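Local structure of putative peptide ABC-transport system periplasmic peptide-binding protein (Campylobacter jejuni, 4OEV) at residues L244-N247 and F252-D255; D309-A314 and G322-D327. The protein binds nickel(II) outside the cytoplasm, here together with oxalate, and probably delivers it to an ABC-type importer for uptake into the cell. All blocks are in the same frame, centred on the assembly; numbering follows the deposited sequence.

Contact 1: residues L244-N247 and F252-D255; sequences LMFN and FLKD
F246 and L253 meet where strand 241-246 gives way to the loop that leads into helix 256-265, a strand-loop-helix connection within the periplasmic binding protein fold of the solute-binding protein 5 family. It illustrates a short loop that folds back so that one apolar residue rests on the end of its own strand, while N250 OD1 accepts from the backbone N of both F252 and L253. L253 reaches across with its forked end: CD1 lies 3.9 Å from F246 CD1, and CD2 comes almost as close, at 4.0 Å from the same ring atom. Both methyls of the leucine thus converge on one corner of the phenyl ring, and the two side chains cross at about a right angle. In both residues CG stands anti to the carbonyl carbon and beside the backbone N (chi1 -61° in F246, -63° in L253), which places the ring and the isobutyl group between strand and loop. Helix 256-265 packs on the pair, with L262 touching both side chains, so the pair belongs to a larger apolar layer between sheet and helix.

N247 is buried, and its side-chain amide has partners at both ends: OD1 is held by the backbone N of D249 and ND2 by the carbonyl of V377, which ties the start of the loop to the chain beside it. Across the loop, L253 sits inside a type I turn from F252 to D255, closed by a 3.1 Å bond from D255 N to F252 O. D255 then serves as N-cap of the helix, its OD1 accepting from K257 N. Beside the apolar pair, L253 CB rests 3.6 Å from the carbonyl oxygen N247 O.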
ATOM      1  N   LEU A 244       9.550  11.577  -3.910  1.00 23.05           N
ATOM      2  CA  LEU A 244       8.893  12.774  -4.408  1.00 27.20           C
ATOM      3  C   LEU A 244       8.134  12.395  -5.684  1.00 27.37           C
ATOM      4  O   LEU A 244       8.759  11.957  -6.650  1.00 24.55           O
ATOM      5  CB  LEU A 244       9.890  13.910  -4.745  1.00 27.77           C
ATOM      6  CG  LEU A 244       9.198  15.184  -5.184  1.00 26.34           C
ATOM      7  CD1 LEU A 244       8.450  15.679  -3.973  1.00 25.34           C
ATOM      8  CD2 LEU A 244      10.301  16.261  -5.686  1.00 25.96           C
ATOM      9  N   MET A 245       6.813  12.579  -5.675  1.00 25.59           N
ATOM     10  CA  MET A 245       5.957  12.356  -6.874  1.00 27.22           C
ATOM     11  C   MET A 245       6.012  13.635  -7.707  1.00 27.07           C
ATOM     12  O   MET A 245       5.579  14.660  -7.217  1.00 28.16           O
ATOM     13  CB  MET A 245       4.508  12.085  -6.458  1.00 28.50           C
ATOM     14  CG  MET A 245       3.418  11.706  -7.595  1.00 26.10           C
ATOM     15  SD  MET A 245       1.774  12.413  -7.222  1.00 33.20           S
ATOM     16  CE  MET A 245       2.073  14.138  -7.634  1.00 36.66           C
ATOM     17  N   PHE A 246       6.476  13.574  -8.957  1.00 27.34           N
ATOM     18  CA  PHE A 246       6.344  14.699  -9.899  1.00 27.99           C
ATOM     19  C   PHE A 246       4.959  14.742 -10.487  1.00 28.09           C
ATOM     20  O   PHE A 246       4.421  13.683 -10.933  1.00 25.43           O
ATOM     21  CB  PHE A 246       7.339  14.575 -11.062  1.00 28.86           C
ATOM     22  CG  PHE A 246       8.775  14.581 -10.664  1.00 27.38           C
ATOM     23  CD1 PHE A 246       9.313  15.635  -9.942  1.00 25.42           C
ATOM     24  CD2 PHE A 246       9.615  13.577 -11.106  1.00 30.24           C
ATOM     25  CE1 PHE A 246      10.636  15.652  -9.618  1.00 26.54           C
ATOM     26  CE2 PHE A 246      10.954  13.592 -10.799  1.00 28.50           C
ATOM     27  CZ  PHE A 246      11.475  14.646 -10.055  1.00 27.31           C
ATOM     28  N   ASN A 247       4.348  15.917 -10.521  1.00 25.71           N
ATOM     29  CA  ASN A 247       3.118  16.057 -11.262  1.00 28.85           C
ATOM     30  C   ASN A 247       3.512  16.411 -12.696  1.00 28.50           C
ATOM     31  O   ASN A 247       4.100  17.461 -12.967  1.00 25.39           O
ATOM     32  CB  ASN A 247       2.158  17.123 -10.680  1.00 27.04           C
ATOM     33  CG  ASN A 247       0.804  17.096 -11.392  1.00 31.04           C
ATOM     34  OD1 ASN A 247       0.777  16.844 -12.610  1.00 28.37           O
ATOM     35  ND2 ASN A 247      -0.320  17.363 -10.664  1.00 28.69           N
ATOM     36  N   PHE A 252       7.226  22.910 -15.556  1.00 34.05           N
ATOM     37  CA  PHE A 252       8.634  22.623 -15.394  1.00 29.57           C
ATOM     38  C   PHE A 252       8.875  21.149 -15.217  1.00 28.58           C
ATOM     39  O   PHE A 252       9.779  20.574 -15.852  1.00 28.13           O
ATOM     40  CB  PHE A 252       9.231  23.378 -14.162  1.00 32.41           C
ATOM     41  CG  PHE A 252       9.017  24.844 -14.216  1.00 32.46           C
ATOM     42  CD1 PHE A 252       9.594  25.597 -15.245  1.00 31.99           C
ATOM     43  CD2 PHE A 252       8.236  25.492 -13.254  1.00 33.67           C
ATOM     44  CE1 PHE A 252       9.389  26.969 -15.331  1.00 31.95           C
ATOM     45  CE2 PHE A 252       8.043  26.884 -13.308  1.00 31.59           C
ATOM     46  CZ  PHE A 252       8.600  27.621 -14.364  1.00 32.64           C
ATOM     47  N   LEU A 253       8.104  20.528 -14.326  1.00 26.96           N
ATOM     48  CA  LEU A 253       8.329  19.129 -13.997  1.00 27.02           C
ATOM     49  C   LEU A 253       8.018  18.199 -15.190  1.00 30.99           C
ATOM     50  O   LEU A 253       8.569  17.098 -15.255  1.00 28.26           O
ATOM     51  CB  LEU A 253       7.501  18.699 -12.749  1.00 23.59           C
ATOM     52  CG  LEU A 253       7.869  19.441 -11.446  1.00 27.17           C
ATOM     53  CD1 LEU A 253       7.076  18.798 -10.291  1.00 29.77           C
ATOM     54  CD2 LEU A 253       9.387  19.490 -11.120  1.00 26.08           C
ATOM     55  N   LYS A 254       7.204  18.638 -16.163  1.00 26.09           N
ATOM     56  CA  LYS A 254       6.997  17.729 -17.302  1.00 25.45           C
ATOM     57  C   LYS A 254       8.309  17.443 -18.051  1.00 28.60           C
ATOM     58  O   LYS A 254       8.446  16.416 -18.697  1.00 28.05           O
ATOM     59  CB  LYS A 254       5.990  18.300 -18.258  1.00 24.80           C
ATOM     60  CG  LYS A 254       6.418  19.640 -18.928  1.00 43.68           C
ATOM     61  CD  LYS A 254       5.442  20.001 -20.051  1.00 46.07           C
ATOM     62  CE  LYS A 254       4.001  19.824 -19.594  1.00 49.43           C
ATOM     63  NZ  LYS A 254       2.986  20.251 -20.595  1.00 51.01           N
ATOM     64  N   ASP A 255       9.266  18.371 -17.968  1.00 29.19           N
ATOM     65  CA  ASP A 255      10.499  18.292 -18.732  1.00 29.51           C
ATOM     66  C   ASP A 255      11.440  17.216 -18.211  1.00 28.88           C
ATOM     67  O   ASP A 255      11.884  17.233 -17.051  1.00 28.85           O
ATOM     68  CB  ASP A 255      11.243  19.669 -18.700  1.00 36.71           C
ATOM     69  CG  ASP A 255      12.423  19.741 -19.661  1.00 45.24           C
ATOM     70  OD1 ASP A 255      13.138  18.715 -19.871  1.00 49.33           O
ATOM     71  OD2 ASP A 255      12.674  20.848 -20.197  1.00 48.00           O
TER

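Contact 2: residues D309-A314 and G322-D327; sequences DLLVSA and GNFEKD
A helix packed on a beta hairpin is the element at work here: the C-terminal end of helix 304-313 lies against strand 324-326, which turns back into strand 329-338. The contact is a compact example of a phenyl ring received by a helix on both face and edge. L311 covers one face of the F324 ring, its CB standing 3.9 Å from the ring centroid and only 4° off the normal, a CH-pi contact centred almost exactly on the ring. The same leucine continues beyond the centre, and its CD1 comes down on F324 CD2 at 3.4 Å, a close approach for two carbons. V312, one residue on, meets the edge instead, with CG2 near the ring plane and 4.0 Å from F324 CE1.

Further along the strand the contact becomes polar. K326 starts extended, with CG anti to the backbone N (chi1 173°), then bends at chi3 (81°) and brings NZ to the carbonyl oxygen A314 O. The bond measures 2.9 Å, with a C=O...N angle of 168°, and the lysine's charge probably suits the partly negative carboxyl end of the helix. Around the contact, L331 of strand 329-338 and A261 of helix 256-265 both pack on L311, while F316 touches F324 and K326.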
ATOM      1  N   ASP A 309      24.227  21.254 -15.032  1.00 40.69           N
ATOM      2  CA  ASP A 309      24.487  21.084 -16.457  1.00 45.93           C
ATOM      3  C   ASP A 309      23.194  20.713 -17.216  1.00 43.76           C
ATOM      4  O   ASP A 309      22.960  21.179 -18.344  1.00 42.11           O
ATOM      5  CB  ASP A 309      25.554  20.002 -16.680  1.00 49.20           C
ATOM      6  CG  ASP A 309      26.930  20.436 -16.236  1.00 54.40           C
ATOM      7  OD1 ASP A 309      27.094  21.615 -15.849  1.00 53.94           O
ATOM      8  OD2 ASP A 309      27.849  19.584 -16.248  1.00 59.47           O
ATOM      9  N   LEU A 310      22.348  19.904 -16.582  1.00 39.89           N
ATOM     10  CA  LEU A 310      21.103  19.491 -17.194  1.00 39.39           C
ATOM     11  C   LEU A 310      20.135  20.649 -17.308  1.00 36.15           C
ATOM     12  O   LEU A 310      19.420  20.770 -18.318  1.00 36.30           O
ATOM     13  CB  LEU A 310      20.429  18.361 -16.398  1.00 38.46           C
ATOM     14  CG  LEU A 310      20.928  16.937 -16.672  1.00 43.02           C
ATOM     15  CD1 LEU A 310      20.443  15.991 -15.568  1.00 42.48           C
ATOM     16  CD2 LEU A 310      20.421  16.477 -18.017  1.00 43.55           C
ATOM     17  N   LEU A 311      20.049  21.467 -16.264  1.00 34.30           N
ATOM     18  CA  LEU A 311      19.123  22.606 -16.321  1.00 34.62           C
ATOM     19  C   LEU A 311      19.624  23.651 -17.380  1.00 40.01           C
ATOM     20  O   LEU A 311      18.815  24.246 -18.096  1.00 38.11           O
ATOM     21  CB  LEU A 311      18.960  23.267 -14.944  1.00 31.71           C
ATOM     22  CG  LEU A 311      18.235  22.418 -13.885  1.00 30.67           C
ATOM     23  CD1 LEU A 311      18.097  23.211 -12.605  1.00 31.70           C
ATOM     24  CD2 LEU A 311      16.826  22.001 -14.370  1.00 28.82           C
ATOM     25  N   VAL A 312      20.932  23.859 -17.489  1.00 41.95           N
ATOM     26  CA  VAL A 312      21.450  24.740 -18.567  1.00 42.75           C
ATOM     27  C   VAL A 312      20.995  24.155 -19.911  1.00 48.39           C
ATOM     28  O   VAL A 312      20.322  24.852 -20.704  1.00 46.96           O
ATOM     29  CB  VAL A 312      22.966  24.861 -18.508  1.00 42.69           C
ATOM     30  CG1 VAL A 312      23.562  25.579 -19.754  1.00 45.99           C
ATOM     31  CG2 VAL A 312      23.344  25.640 -17.261  1.00 42.74           C
ATOM     32  N   SER A 313      21.217  22.847 -20.075  1.00 47.16           N
ATOM     33  CA  SER A 313      20.848  22.157 -21.290  1.00 47.24           C
ATOM     34  C   SER A 313      19.365  22.273 -21.604  1.00 45.39           C
ATOM     35  O   SER A 313      18.992  22.264 -22.773  1.00 48.70           O
ATOM     36  CB  SER A 313      21.243  20.691 -21.201  1.00 50.10           C
ATOM     37  OG  SER A 313      20.838  19.973 -22.348  1.00 50.19           O
ATOM     38  N   ALA A 314      18.522  22.394 -20.582  1.00 41.61           N
ATOM     39  CA  ALA A 314      17.085  22.504 -20.799  1.00 40.89           C
ATOM     40  C   ALA A 314      16.686  23.930 -21.090  1.00 39.55           C
ATOM     41  O   ALA A 314      15.510  24.227 -21.275  1.00 40.41           O
ATOM     42  CB  ALA A 314      16.274  21.935 -19.585  1.00 35.10           C
ATOM     43  N   GLY A 322      20.794  33.904  -8.417  1.00 51.33           N
ATOM     44  CA  GLY A 322      21.339  32.566  -8.409  1.00 44.97           C
ATOM     45  C   GLY A 322      20.266  31.515  -8.715  1.00 43.99           C
ATOM     46  O   GLY A 322      20.509  30.323  -8.515  1.00 41.60           O
ATOM     47  N   ASN A 323      19.083  31.956  -9.149  1.00 42.36           N
ATOM     48  CA  ASN A 323      17.985  31.024  -9.449  1.00 38.99           C
ATOM     49  C   ASN A 323      17.809  30.776 -10.932  1.00 38.83           C
ATOM     50  O   ASN A 323      17.742  31.714 -11.726  1.00 40.32           O
ATOM     51  CB  ASN A 323      16.682  31.554  -8.858  1.00 43.30           C
ATOM     52  CG  ASN A 323      16.739  31.676  -7.341  1.00 43.84           C
ATOM     53  OD1 ASN A 323      17.336  30.837  -6.659  1.00 39.76           O
ATOM     54  ND2 ASN A 323      16.156  32.748  -6.809  1.00 45.73           N
ATOM     55  N   PHE A 324      17.681  29.511 -11.298  1.00 40.63           N
ATOM     56  CA  PHE A 324      17.496  29.158 -12.688  1.00 38.81           C
ATOM     57  C   PHE A 324      16.198  29.749 -13.219  1.00 39.92           C
ATOM     58  O   PHE A 324      15.130  29.679 -12.587  1.00 39.22           O
ATOM     59  CB  PHE A 324      17.507  27.627 -12.870  1.00 34.90           C
ATOM     60  CG  PHE A 324      18.889  27.071 -13.066  1.00 37.27           C
ATOM     61  CD1 PHE A 324      19.590  27.346 -14.224  1.00 39.09           C
ATOM     62  CD2 PHE A 324      19.492  26.293 -12.088  1.00 36.92           C
ATOM     63  CE1 PHE A 324      20.860  26.843 -14.409  1.00 40.93           C
ATOM     64  CE2 PHE A 324      20.774  25.799 -12.257  1.00 37.12           C
ATOM     65  CZ  PHE A 324      21.454  26.063 -13.414  1.00 41.01           C
ATOM     66  N   GLU A 325      16.300  30.277 -14.426  1.00 39.61           N
ATOM     67  CA  GLU A 325      15.228  31.037 -15.036  1.00 39.47           C
ATOM     68  C   GLU A 325      15.197  30.738 -16.529  1.00 41.82           C
ATOM     69  O   GLU A 325      16.252  30.613 -17.179  1.00 43.20           O
ATOM     70  CB  GLU A 325      15.484  32.533 -14.786  1.00 42.30           C
ATOM     71  CG  GLU A 325      14.320  33.473 -15.081  1.00 42.90           C
ATOM     72  CD  GLU A 325      14.700  34.925 -14.840  1.00 45.68           C
ATOM     73  OE1 GLU A 325      14.850  35.645 -15.839  1.00 48.86           O
ATOM     74  OE2 GLU A 325      14.837  35.344 -13.654  1.00 43.75           O
ATOM     75  N   LYS A 326      13.991  30.684 -17.081  1.00 41.35           N
ATOM     76  CA  LYS A 326      13.845  30.555 -18.524  1.00 42.39           C
ATOM     77  C   LYS A 326      12.676  31.393 -19.000  1.00 42.61           C
ATOM     78  O   LYS A 326      11.576  31.299 -18.448  1.00 42.62           O
ATOM     79  CB  LYS A 326      13.658  29.097 -18.920  1.00 38.43           C
ATOM     80  CG  LYS A 326      13.325  28.941 -20.419  1.00 40.99           C
ATOM     81  CD  LYS A 326      13.666  27.572 -20.912  1.00 43.16           C
ATOM     82  CE  LYS A 326      12.634  26.610 -20.577  1.00 47.99           C
ATOM     83  NZ  LYS A 326      12.896  25.364 -21.366  1.00 51.36           N
ATOM     84  N   ASP A 327      12.934  32.217 -20.014  1.00 42.77           N
ATOM     85  CA  ASP A 327      11.900  33.047 -20.604  1.00 47.41           C
ATOM     86  C   ASP A 327      11.165  33.871 -19.550  1.00 47.79           C
ATOM     87  O   ASP A 327       9.929  33.907 -19.527  1.00 50.14           O
ATOM     88  CB  ASP A 327      10.915  32.152 -21.382  1.00 47.95           C
ATOM     89  CG  ASP A 327      11.567  31.499 -22.602  1.00 47.40           C
ATOM     90  OD1 ASP A 327      12.438  32.166 -23.228  1.00 53.62           O
ATOM     91  OD2 ASP A 327      11.223  30.332 -22.928  1.00 46.60           O
TER

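How the contacts relate
Followed from the N terminus, the chain leaves the sheet along strand 241-246, and contact 1 closes the short loop that brings it round to helix 256-265. Contact 2 comes later, closing the passage from helix 304-313 through strand 317-318 to strand 324-326. The two loops lie in series, neither enclosing nor crossing the other, with centres about 15 Å apart. They nevertheless adjoin: D255 OD2 packs 3.8 Å from A314 CB, joining the start of one helix to the residue that follows the other. Helix 256-265 lies between them, L262 on F246 and L253, A261 on L311, and so links the sheet of strand 241-246 to the more peripheral helix 304-313 and hairpin 324-338.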